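Long-range contact in tRNA (guanine(9)-N1)-methyltransferase (Schizosaccharomyces pombe, PDB 4JWG), which catalyses S-adenosyl-L-methionine-dependent methylation of guanine N1 at position 9 of cytoplasmic tRNA: residues R32-C37 with E70-N75. Numbering follows the deposited sequence.
Sequences RIVLDC and ELFATN
Strands 32-36 and 70-74 are the parallel neighbours of a beta-alpha-beta unit whose crossover is helix 45-63, and they pair in register from Arg32 beside Glu70 to Asp36 beside Thr74. Alternate residues of strand 32-36 bond to strand 70-74: Ile33 N donates to Glu70 O (3.0 Å) and Ile33 O receives Phe72 N (2.7 Å), then Leu35 N reaches Phe72 O at 2.7 Å in a nearly straight bond (173°) and Leu35 O takes Thr74 N. Beyond the strand, Cys37 N continues the ladder to Thr74 O. On the face of Ile33, Leu35, Leu71 and Ala73, the CD1 branch of Leu71 does the touching. Its torsions (chi1 -176°, chi2 59°) bring CD1 close to strand 32-36, where it meets Leu35 CG at 4.0 Å and Ile33 CG2 at 4.1 Å; helix 181-194 packs over this side through Phe185, Leu188 and Val181. Within the six-stranded parallel sheet of this TRM10-type domain of the SPOUT superfamily, strand 32-36 is interior, and Arg32, Val34 and Asp36 bond on its other edge to strand 135-139 and Ala140. The opposite face carries Phe72, whose CB lies 3.8 Å from Val34 CG2; the Arg32 side chain lies beside the ring, pointing the same way, with CG near CE2, and Phe109 meets the ring edge-to-face. The other branch of Val34, CG1, packs across Thr74 at about a right angle, against both OG1 and CG2. Toward the C-terminal ends a water joins the strands: it donates to Asp36 OD1 (2.6 Å), accepts from Asn75 ND2 and is hydrogen-bonded to Thr74 OG1. Asp36 OD1 also accepts from Ala38 N, while OD2 has a salt bridge to Lys154 and a hydrogen bond with the hydroxyl of Tyr118, and both oxygens are thus held. The Asp36 side chain comes to about 4 Å, nearest atoms, from Gly139, an S-adenosyl-L-methionine-binding residue.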
# COMPACT_ATOMS: atom_id res chain seq x y z
N ARG A 32 -7.72 6.86 -2.71
CA ARG A 32 -7.86 5.67 -1.89
C ARG A 32 -6.72 4.70 -2.10
O ARG A 32 -6.26 4.49 -3.22
CB ARG A 32 -9.22 5.03 -2.10
CG ARG A 32 -10.36 5.98 -1.67
CD ARG A 32 -11.53 5.88 -2.61
NE ARG A 32 -11.19 6.43 -3.91
CZ ARG A 32 -11.95 6.32 -4.99
NH1 ARG A 32 -13.10 5.69 -4.91
NH2 ARG A 32 -11.56 6.85 -6.15
N ILE A 33 -6.24 4.13 -1.02
CA ILE A 33 -5.13 3.22 -1.11
C ILE A 33 -5.55 1.93 -0.49
O ILE A 33 -6.11 1.93 0.61
CB ILE A 33 -3.85 3.80 -0.45
CG1 ILE A 33 -3.39 5.08 -1.19
CG2 ILE A 33 -2.72 2.72 -0.38
CD1 ILE A 33 -2.04 5.72 -0.70
N VAL A 34 -5.27 0.83 -1.20
CA VAL A 34 -5.80 -0.49 -0.88
C VAL A 34 -4.63 -1.39 -0.58
O VAL A 34 -3.66 -1.44 -1.33
CB VAL A 34 -6.62 -1.05 -2.10
CG1 VAL A 34 -6.95 -2.54 -1.96
CG2 VAL A 34 -7.88 -0.21 -2.33
N LEU A 35 -4.70 -2.07 0.55
CA LEU A 35 -3.73 -3.10 0.83
C LEU A 35 -4.41 -4.37 0.44
O LEU A 35 -5.42 -4.81 1.04
CB LEU A 35 -3.37 -3.13 2.32
CG LEU A 35 -2.89 -1.81 2.89
CD1 LEU A 35 -2.54 -2.10 4.33
CD2 LEU A 35 -1.70 -1.24 2.10
N ASP A 36 -3.87 -4.96 -0.61
CA ASP A 36 -4.49 -6.18 -1.07
C ASP A 36 -4.01 -7.42 -0.27
O ASP A 36 -2.94 -7.96 -0.52
CB ASP A 36 -4.26 -6.32 -2.55
CG ASP A 36 -4.60 -7.69 -3.03
OD1 ASP A 36 -5.43 -8.36 -2.36
OD2 ASP A 36 -4.04 -8.07 -4.08
N CYS A 37 -4.83 -7.85 0.68
CA CYS A 37 -4.41 -8.91 1.63
C CYS A 37 -4.75 -10.33 1.25
O CYS A 37 -4.82 -11.20 2.12
CB CYS A 37 -4.88 -8.58 3.05
SG CYS A 37 -4.62 -6.87 3.55
N GLU A 70 -8.07 7.65 2.33
CA GLU A 70 -8.84 6.52 2.88
C GLU A 70 -8.04 5.24 2.58
O GLU A 70 -7.79 4.89 1.39
CB GLU A 70 -10.27 6.39 2.33
CG GLU A 70 -11.25 7.44 2.86
CD GLU A 70 -11.78 7.17 4.28
OE1 GLU A 70 -11.78 6.01 4.78
OE2 GLU A 70 -12.24 8.16 4.91
N LEU A 71 -7.64 4.55 3.65
CA LEU A 71 -6.87 3.33 3.55
C LEU A 71 -7.84 2.14 3.60
O LEU A 71 -8.71 2.08 4.50
CB LEU A 71 -5.84 3.26 4.69
CG LEU A 71 -4.86 2.09 4.70
CD1 LEU A 71 -4.00 2.02 3.40
CD2 LEU A 71 -3.99 2.14 5.98
N PHE A 72 -7.69 1.20 2.64
CA PHE A 72 -8.53 -0.01 2.59
C PHE A 72 -7.73 -1.26 2.80
O PHE A 72 -6.57 -1.37 2.38
CB PHE A 72 -9.22 -0.13 1.24
CG PHE A 72 -10.40 0.72 1.11
CD1 PHE A 72 -11.68 0.16 1.21
CD2 PHE A 72 -10.27 2.09 0.92
CE1 PHE A 72 -12.82 0.97 1.12
CE2 PHE A 72 -11.38 2.90 0.82
CZ PHE A 72 -12.67 2.34 0.92
N ALA A 73 -8.34 -2.23 3.44
CA ALA A 73 -7.70 -3.50 3.56
C ALA A 73 -8.69 -4.52 3.00
O ALA A 73 -9.67 -4.87 3.68
CB ALA A 73 -7.36 -3.78 5.00
N THR A 74 -8.46 -4.93 1.75
CA THR A 74 -9.34 -5.84 1.01
C THR A 74 -8.90 -7.29 1.08
O THR A 74 -7.70 -7.59 1.20
CB THR A 74 -9.55 -5.42 -0.45
OG1 THR A 74 -8.30 -5.45 -1.15
CG2 THR A 74 -10.11 -4.01 -0.50
N ASN A 75 -9.88 -8.18 1.03
CA ASN A 75 -9.65 -9.60 1.32
C ASN A 75 -9.05 -9.76 2.71
O ASN A 75 -8.26 -10.69 2.96
CB ASN A 75 -8.70 -10.22 0.30
CG ASN A 75 -9.40 -10.65 -0.95
OD1 ASN A 75 -10.25 -11.55 -0.92
ND2 ASN A 75 -9.09 -10.01 -2.05
O HOH W 1 -7.99 -7.75 -2.06